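Local coordinates for protein pectate lyase (Pectobacterium carotovorum, PDB 4U49) that probably cleaves polygalacturonate and pectins, including highly methylated ones, by calcium-dependent endo-acting beta-elimination, at residues 174-179 with 196-201; 192-197 with 213-218; 244-249 with 278-283. All blocks are in the same frame, centred on the assembly; numbering follows the deposited sequence.

Contact 1. Residues 174-179 with 196-201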
loop_
_atom_site.group_PDB
_atom_site.type_symbol
_atom_site.label_atom_id
_atom_site.label_comp_id
_atom_site.label_asym_id
_atom_site.label_seq_id
_atom_site.Cartn_x
_atom_site.Cartn_y
_atom_site.Cartn_z
ATOM N N GLY A 174 -13.012 4.622 7.230
ATOM C CA GLY A 174 -11.571 4.456 7.160
ATOM C C GLY A 174 -10.862 4.490 8.501
ATOM O O GLY A 174 -9.881 3.771 8.700
ATOM N N SER A 175 -11.362 5.325 9.411
ATOM C CA SER A 175 -10.803 5.470 10.756
ATOM C C SER A 175 -9.276 5.589 10.721
ATOM O O SER A 175 -8.742 6.456 10.036
ATOM C CB SER A 175 -11.245 4.300 11.633
ATOM O OG SER A 175 -11.263 4.670 13.004
ATOM N N ASP A 176 -8.567 4.722 11.438
ATOM C CA ASP A 176 -7.108 4.719 11.332
ATOM C C ASP A 176 -6.591 3.422 10.713
ATOM O O ASP A 176 -5.548 2.905 11.113
ATOM C CB ASP A 176 -6.448 4.942 12.695
ATOM C CG ASP A 176 -4.998 5.383 12.569
ATOM O OD1 ASP A 176 -4.662 6.020 11.552
ATOM O OD2 ASP A 176 -4.192 5.088 13.477
ATOM N N GLY A 177 -7.331 2.904 9.738
ATOM C CA GLY A 177 -6.870 1.794 8.921
ATOM C C GLY A 177 -6.442 0.544 9.666
ATOM O O GLY A 177 -7.119 0.089 10.585
ATOM N N ILE A 178 -5.304 -0.011 9.253
ATOM C CA ILE A 178 -4.800 -1.263 9.803
ATOM C C ILE A 178 -3.532 -1.039 10.623
ATOM O O ILE A 178 -2.584 -0.413 10.153
ATOM C CB ILE A 178 -4.506 -2.282 8.686
ATOM C CG1 ILE A 178 -5.778 -2.570 7.886
ATOM C CG2 ILE A 178 -3.931 -3.566 9.272
ATOM C CD1 ILE A 178 -5.567 -3.485 6.698
ATOM N N HIS A 179 -3.523 -1.548 11.851
ATOM C CA HIS A 179 -2.364 -1.409 12.726
ATOM C C HIS A 179 -1.618 -2.725 12.896
ATOM O O HIS A 179 -2.222 -3.752 13.207
ATOM C CB HIS A 179 -2.784 -0.887 14.103
ATOM C CG HIS A 179 -3.062 0.584 14.136
ATOM N ND1 HIS A 179 -2.887 1.345 15.271
ATOM C CD2 HIS A 179 -3.503 1.432 13.177
ATOM C CE1 HIS A 179 -3.207 2.601 15.010
ATOM N NE2 HIS A 179 -3.583 2.680 13.747
ATOM N N CYS A 196 -8.689 7.579 5.673
ATOM C CA CYS A 196 -9.136 8.537 6.677
ATOM C C CYS A 196 -7.920 9.160 7.368
ATOM O O CYS A 196 -7.387 10.163 6.895
ATOM C CB CYS A 196 -10.068 7.860 7.682
ATOM S SG CYS A 196 -10.745 8.953 8.963
ATOM N N GLU A 197 -7.465 8.561 8.466
ATOM C CA GLU A 197 -6.284 9.074 9.165
ATOM C C GLU A 197 -4.998 8.533 8.535
ATOM O O GLU A 197 -4.220 9.284 7.947
ATOM C CB GLU A 197 -6.333 8.720 10.655
ATOM C CG GLU A 197 -5.203 9.346 11.460
ATOM C CD GLU A 197 -5.227 8.958 12.929
ATOM O OE1 GLU A 197 -6.209 8.326 13.370
ATOM O OE2 GLU A 197 -4.258 9.292 13.644
ATOM N N ASP A 198 -4.780 7.229 8.673
ATOM C CA ASP A 198 -3.685 6.542 7.994
ATOM C C ASP A 198 -4.240 5.333 7.252
ATOM O O ASP A 198 -5.345 4.874 7.541
ATOM C CB ASP A 198 -2.606 6.089 8.984
ATOM C CG ASP A 198 -1.955 7.245 9.717
ATOM O OD1 ASP A 198 -0.978 7.810 9.183
ATOM O OD2 ASP A 198 -2.407 7.579 10.829
ATOM N N ALA A 199 -3.473 4.809 6.304
ATOM C CA ALA A 199 -3.840 3.549 5.670
ATOM C C ALA A 199 -3.350 2.391 6.529
ATOM O O ALA A 199 -4.085 1.436 6.791
ATOM C CB ALA A 199 -3.267 3.459 4.262
ATOM N N ALA A 200 -2.104 2.489 6.978
ATOM C CA ALA A 200 -1.508 1.450 7.803
ATOM C C ALA A 200 -0.479 2.044 8.756
ATOM O O ALA A 200 0.211 3.006 8.418
ATOM C CB ALA A 200 -0.873 0.375 6.933
ATOM N N THR A 201 -0.379 1.457 9.943
ATOM C CA THR A 201 0.502 1.967 10.985
ATOM C C THR A 201 1.318 0.832 11.588
ATOM O O THR A 201 0.759 -0.176 12.012
ATOM C CB THR A 201 -0.295 2.671 12.099
ATOM O OG1 THR A 201 -1.025 3.773 11.544
ATOM C CG2 THR A 201 0.638 3.176 13.186
HETATM O O HOH W 1 -7.907 4.985 6.779
#
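C196 meets the 174-179 segment with its CB pressed on S175 O, 3.0 Å away, while its SG, bonded to C146 in a disulfide, also lies close to S175 O. Its backbone N gives a hydrogen bond to a water that in turn donates to D198 O and, weakly, to G174 O. E197 N donates to S175 O (2.9 Å). The E197 side chain runs extended past D176 and stacks its carboxylate on that of D176, the two planes 20° apart and OE1 3.3 Å from D176 CG; OE1 is held by the N of Q153. D176 CG stands anti to the backbone N (chi1 -162°), which carries its carboxylate to E197 and D198. D198 lies alongside D176 and points the same way, bringing OD2 within 2.8 Å of D176 OD1, two acceptors with no bond between them. K227 forms a salt bridge with the other oxygen, D198 OD1, and probably eases the crowding of negative charge. The D176 carboxylate, its CG in the plane of the H179 ring, takes a hydrogen bond from NE2 to OD2 whose very short length is doubtful. A199 O then accepts the N of I178 (3.1 Å), and the parallel strand pairing begins. A200 sits beside I178 on the inward side, against I187, and I178 O takes the N of T201 (2.9 Å). T201 CB lies over one face of the H179 imidazole, offset toward the rim, a CH-pi contact 3.8 Å from the ring centroid. Successive coils of a parallel beta-helix pair in this way, here with a carboxylate cluster in the loops that precede the strands.

Contact 2. Residues 192-197 with 213-218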
loop_
_atom_site.group_PDB
_atom_site.type_symbol
_atom_site.label_atom_id
_atom_site.label_comp_id
_atom_site.label_asym_id
_atom_site.label_seq_id
_atom_site.Cartn_x
_atom_site.Cartn_y
_atom_site.Cartn_z
ATOM N N TRP A 192 -8.144 0.339 0.222
ATOM C CA TRP A 192 -8.629 1.493 0.971
ATOM C C TRP A 192 -9.428 2.400 0.040
ATOM O O TRP A 192 -8.849 3.112 -0.781
ATOM C CB TRP A 192 -7.467 2.280 1.588
ATOM C CG TRP A 192 -6.713 1.579 2.687
ATOM C CD1 TRP A 192 -6.865 1.765 4.032
ATOM C CD2 TRP A 192 -5.669 0.607 2.533
ATOM N NE1 TRP A 192 -5.989 0.963 4.725
ATOM C CE2 TRP A 192 -5.245 0.242 3.829
ATOM C CE3 TRP A 192 -5.056 0.006 1.428
ATOM C CZ2 TRP A 192 -4.237 -0.695 4.049
ATOM C CZ3 TRP A 192 -4.055 -0.926 1.649
ATOM C CH2 TRP A 192 -3.656 -1.269 2.948
ATOM N N GLU A 193 -10.751 2.375 0.158
ATOM C CA GLU A 193 -11.600 3.158 -0.735
ATOM C C GLU A 193 -11.421 4.655 -0.524
ATOM O O GLU A 193 -11.623 5.447 -1.445
ATOM C CB GLU A 193 -13.065 2.768 -0.554
ATOM C CG GLU A 193 -13.320 1.310 -0.872
ATOM C CD GLU A 193 -14.753 1.036 -1.267
ATOM O OE1 GLU A 193 -15.654 1.266 -0.433
ATOM O OE2 GLU A 193 -14.973 0.585 -2.413
ATOM N N ASP A 194 -11.030 5.032 0.688
ATOM C CA ASP A 194 -10.723 6.421 1.005
ATOM C C ASP A 194 -9.991 6.481 2.337
ATOM O O ASP A 194 -10.590 6.251 3.389
ATOM C CB ASP A 194 -11.999 7.270 1.055
ATOM C CG ASP A 194 -11.713 8.760 1.054
ATOM O OD1 ASP A 194 -10.833 9.201 0.287
ATOM O OD2 ASP A 194 -12.373 9.495 1.821
ATOM N N ILE A 195 -8.694 6.771 2.289
ATOM C CA ILE A 195 -7.890 6.876 3.500
ATOM C C ILE A 195 -8.451 7.950 4.421
ATOM O O ILE A 195 -8.679 9.081 4.000
ATOM C CB ILE A 195 -6.419 7.210 3.193
ATOM C CG1 ILE A 195 -5.767 6.081 2.392
ATOM C CG2 ILE A 195 -5.645 7.454 4.487
ATOM C CD1 ILE A 195 -4.321 6.352 2.036
ATOM N N CYS A 196 -8.689 7.579 5.673
ATOM C CA CYS A 196 -9.136 8.537 6.677
ATOM C C CYS A 196 -7.920 9.160 7.368
ATOM O O CYS A 196 -7.387 10.163 6.895
ATOM C CB CYS A 196 -10.068 7.860 7.682
ATOM S SG CYS A 196 -10.745 8.953 8.963
ATOM N N GLU A 197 -7.465 8.561 8.466
ATOM C CA GLU A 197 -6.284 9.074 9.165
ATOM C C GLU A 197 -4.998 8.533 8.535
ATOM O O GLU A 197 -4.220 9.284 7.947
ATOM C CB GLU A 197 -6.333 8.720 10.655
ATOM C CG GLU A 197 -5.203 9.346 11.460
ATOM C CD GLU A 197 -5.227 8.958 12.929
ATOM O OE1 GLU A 197 -6.209 8.326 13.370
ATOM O OE2 GLU A 197 -4.258 9.292 13.644
ATOM N N VAL A 213 -4.637 -1.382 -3.025
ATOM C CA VAL A 213 -4.877 -0.094 -3.665
ATOM C C VAL A 213 -5.422 0.882 -2.628
ATOM O O VAL A 213 -6.358 0.556 -1.902
ATOM C CB VAL A 213 -5.882 -0.204 -4.840
ATOM C CG1 VAL A 213 -6.105 1.160 -5.481
ATOM C CG2 VAL A 213 -5.404 -1.211 -5.881
ATOM N N ALA A 214 -4.837 2.075 -2.549
ATOM C CA ALA A 214 -5.280 3.064 -1.571
ATOM C C ALA A 214 -5.642 4.391 -2.234
ATOM O O ALA A 214 -4.792 5.062 -2.818
ATOM C CB ALA A 214 -4.209 3.279 -0.518
ATOM N N HIS A 215 -6.913 4.762 -2.132
ATOM C CA HIS A 215 -7.390 6.017 -2.688
ATOM C C HIS A 215 -7.422 7.109 -1.626
ATOM O O HIS A 215 -7.750 6.852 -0.468
ATOM C CB HIS A 215 -8.782 5.838 -3.298
ATOM C CG HIS A 215 -9.434 7.125 -3.692
ATOM N ND1 HIS A 215 -9.226 7.723 -4.916
ATOM C CD2 HIS A 215 -10.280 7.939 -3.015
ATOM C CE1 HIS A 215 -9.919 8.846 -4.979
ATOM N NE2 HIS A 215 -10.568 8.998 -3.839
ATOM N N ASN A 216 -7.077 8.328 -2.030
ATOM C CA ASN A 216 -7.148 9.479 -1.139
ATOM C C ASN A 216 -7.617 10.727 -1.880
ATOM O O ASN A 216 -7.391 10.863 -3.082
ATOM C CB ASN A 216 -5.787 9.739 -0.486
ATOM C CG ASN A 216 -5.850 10.817 0.585
ATOM O OD1 ASN A 216 -6.361 10.585 1.679
ATOM N ND2 ASN A 216 -5.330 12.002 0.273
ATOM N N THR A 217 -8.287 11.620 -1.159
ATOM C CA THR A 217 -8.678 12.923 -1.693
ATOM C C THR A 217 -8.110 14.017 -0.797
ATOM O O THR A 217 -8.186 13.920 0.425
ATOM C CB THR A 217 -10.210 13.086 -1.776
ATOM O OG1 THR A 217 -10.757 13.158 -0.453
ATOM C CG2 THR A 217 -10.841 11.920 -2.517
ATOM N N THR A 218 -7.540 15.053 -1.403
ATOM C CA THR A 218 -6.918 16.134 -0.638
ATOM C C THR A 218 -7.934 16.982 0.126
ATOM O O THR A 218 -9.028 17.253 -0.373
ATOM C CB THR A 218 -6.095 17.065 -1.546
ATOM O OG1 THR A 218 -6.789 17.266 -2.783
ATOM C CG2 THR A 218 -4.724 16.469 -1.828
HETATM O O HOH W 2 -9.036 10.913 2.424
HETATM O O HOH W 3 -6.743 11.512 4.366
#
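W192 and H215 join the two segments through their backbones. W192 N donates to V213 O (2.8 Å), W192 O accepts H215 N in a nearly linear bond (2.9 Å, 177°), and H215 O takes the N of I195 (2.9 Å), with D194 CA leaning on the same oxygen. V213 O also lies at the edge of the W192 indole, near its plane, whereas the indole NE1 reaches A199 O only weakly. H215 CG stands anti to the backbone N (chi1 171°), which lays CD2 beside E193 O at 3.2 Å and near D194 OD1, the imidazole and carboxylate planes 42° apart; ND1 of that ring is hydrogen-bonded to D32. On the inward side the A214 methyl touches W192 CE3 and I195 CD1. N216 divides its amide: ND2 serves Q249 O, and OD1 faces two waters. One of these lies 2.9 Å from both N216 OD1 and C196 O; the other sits between N216 OD1 and I195 O. Both waters have more acceptors around them than protons to give, hence not every such bond can exist at once. D194, I195 and N216 belong to a calcium site seen for this protein, here without its metal, set between adjacent coils of the parallel beta-helix.

Contact 3. Residues 244-249 with 278-283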
loop_
_atom_site.group_PDB
_atom_site.type_symbol
_atom_site.label_atom_id
_atom_site.label_comp_id
_atom_site.label_asym_id
_atom_site.label_seq_id
_atom_site.Cartn_x
_atom_site.Cartn_y
_atom_site.Cartn_z
ATOM N N PHE A 244 1.930 -2.310 -4.785
ATOM C CA PHE A 244 0.973 -1.521 -4.014
ATOM C C PHE A 244 0.757 -0.181 -4.708
ATOM O O PHE A 244 1.719 0.485 -5.084
ATOM C CB PHE A 244 1.487 -1.339 -2.580
ATOM C CG PHE A 244 0.731 -0.324 -1.768
ATOM C CD1 PHE A 244 -0.555 -0.582 -1.325
ATOM C CD2 PHE A 244 1.330 0.874 -1.409
ATOM C CE1 PHE A 244 -1.240 0.352 -0.561
ATOM C CE2 PHE A 244 0.649 1.808 -0.649
ATOM C CZ PHE A 244 -0.634 1.547 -0.223
ATOM N N THR A 245 -0.503 0.197 -4.907
ATOM C CA THR A 245 -0.818 1.342 -5.759
ATOM C C THR A 245 -1.617 2.432 -5.049
ATOM O O THR A 245 -2.656 2.168 -4.443
ATOM C CB THR A 245 -1.602 0.898 -7.016
ATOM O OG1 THR A 245 -0.786 0.025 -7.808
ATOM C CG2 THR A 245 -2.006 2.106 -7.861
ATOM N N LEU A 246 -1.119 3.661 -5.140
ATOM C CA LEU A 246 -1.829 4.829 -4.632
ATOM C C LEU A 246 -2.602 5.496 -5.763
ATOM O O LEU A 246 -2.059 5.719 -6.843
ATOM C CB LEU A 246 -0.855 5.830 -4.006
ATOM C CG LEU A 246 -0.036 5.388 -2.791
ATOM C CD1 LEU A 246 0.867 6.526 -2.325
ATOM C CD2 LEU A 246 -0.945 4.937 -1.663
ATOM N N THR A 247 -3.868 5.809 -5.518
ATOM C CA THR A 247 -4.662 6.534 -6.501
ATOM C C THR A 247 -5.323 7.751 -5.862
ATOM O O THR A 247 -5.505 7.808 -4.644
ATOM C CB THR A 247 -5.736 5.633 -7.148
ATOM O OG1 THR A 247 -6.442 6.374 -8.151
ATOM C CG2 THR A 247 -6.720 5.131 -6.109
ATOM N N GLY A 248 -5.676 8.726 -6.691
ATOM C CA GLY A 248 -6.242 9.970 -6.207
ATOM C C GLY A 248 -5.165 10.995 -5.901
ATOM O O GLY A 248 -4.136 11.051 -6.574
ATOM N N GLN A 249 -5.402 11.805 -4.876
ATOM C CA GLN A 249 -4.466 12.856 -4.504
ATOM C C GLN A 249 -3.941 12.618 -3.092
ATOM O O GLN A 249 -4.707 12.605 -2.127
ATOM C CB GLN A 249 -5.131 14.231 -4.615
ATOM C CG GLN A 249 -5.578 14.603 -6.027
ATOM C CD GLN A 249 -6.828 13.861 -6.467
ATOM O OE1 GLN A 249 -7.737 13.627 -5.671
ATOM N NE2 GLN A 249 -6.870 13.470 -7.738
ATOM N N GLY A 278 -1.498 9.088 -9.576
ATOM C CA GLY A 278 -2.182 10.273 -9.111
ATOM C C GLY A 278 -1.134 11.273 -8.687
ATOM O O GLY A 278 0.013 11.208 -9.130
ATOM N N THR A 279 -1.520 12.199 -7.821
ATOM C CA THR A 279 -0.583 13.199 -7.341
ATOM C C THR A 279 -0.155 12.893 -5.913
ATOM O O THR A 279 -0.930 12.356 -5.121
ATOM C CB THR A 279 -1.186 14.608 -7.412
ATOM O OG1 THR A 279 -2.361 14.667 -6.594
ATOM C CG2 THR A 279 -1.563 14.948 -8.847
ATOM N N ILE A 280 1.086 13.236 -5.591
ATOM C CA ILE A 280 1.600 13.066 -4.241
ATOM C C ILE A 280 2.674 14.123 -3.978
ATOM O O ILE A 280 3.418 14.500 -4.885
ATOM C CB ILE A 280 2.159 11.635 -4.031
ATOM C CG1 ILE A 280 2.433 11.362 -2.552
ATOM C CG2 ILE A 280 3.400 11.406 -4.879
ATOM C CD1 ILE A 280 2.748 9.908 -2.248
ATOM N N ASP A 281 2.741 14.618 -2.747
ATOM C CA ASP A 281 3.690 15.675 -2.413
ATOM C C ASP A 281 5.107 15.130 -2.264
ATOM O O ASP A 281 6.071 15.759 -2.700
ATOM C CB ASP A 281 3.262 16.397 -1.133
ATOM C CG ASP A 281 1.968 17.172 -1.306
ATOM O OD1 ASP A 281 1.722 17.680 -2.420
ATOM O OD2 ASP A 281 1.199 17.271 -0.329
ATOM N N SER A 282 5.231 13.960 -1.646
ATOM C CA SER A 282 6.535 13.342 -1.448
ATOM C C SER A 282 6.395 11.857 -1.142
ATOM O O SER A 282 5.324 11.393 -0.748
ATOM C CB SER A 282 7.295 14.034 -0.316
ATOM O OG SER A 282 6.665 13.789 0.927
ATOM N N ILE A 283 7.486 11.118 -1.308
ATOM C CA ILE A 283 7.469 9.685 -1.056
ATOM C C ILE A 283 7.965 9.366 0.352
ATOM O O ILE A 283 7.170 9.041 1.231
ATOM C CB ILE A 283 8.319 8.918 -2.086
ATOM C CG1 ILE A 283 7.854 9.243 -3.507
ATOM C CG2 ILE A 283 8.236 7.416 -1.834
ATOM C CD1 ILE A 283 6.397 8.910 -3.766
#
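At a corner of the parallel beta-helix, where the chain leaves strand 244-247 and turns at G248, one coil is tied to the next by a backbone hydrogen bond from T279 to G248. G248 O accepts T279 N at 3.1 Å. The same oxygen also receives the CA of G278, 3.3 Å off, an approach made possible by the bare glycine. At the backbone angles of G248 (phi 89°, psi -146°) a CB would be jammed against the carbonyl O of T247, which calls for glycine at this corner. As elsewhere in a beta-helix, the corners of neighbouring coils lie one above the other, and Q249 and T279 continue the parallel register past them, their side chains on the same face. There T279 OG1, set between its backbone N and carbonyl carbon (chi1 60°), rests against Q249 CG at 3.3 Å and Q249 CB at 3.4 Å. This is a touch on aliphatic carbons, with the Q249 chain folded at chi2 before its amide. Before the corner, on strand 244-247, the contact turns apolar: L246 CD1 and I280 CD1 meet at 3.9 Å, methyl to methyl, the two side chains slanting across each other. L246 also packs on A214, V276 and L253 within the coil stack, whereas I280 is flanked by H250 and P309.

How the contacts relate
All three contacts join neighbouring coils of the same beta-helix. Contacts 1 and 2 are largely buried and share C196 and E197, so the chain that pairs with 213-218 in contact 2 runs on into strand 200-202, which pairs with 178-182 in contact 1; W192 packs on I178 across that junction. Contact 3, only partly buried, lies further along the chain and joins contact 2 through paired strands 213-216 and 244-247, while contacts 1 and 3 do not touch. Their chemistry follows position: clustered carboxylates and an imidazole in contact 1, residues of the calcium site with waters in contact 2, and chiefly glycine backbone with methyl packing in contact 3.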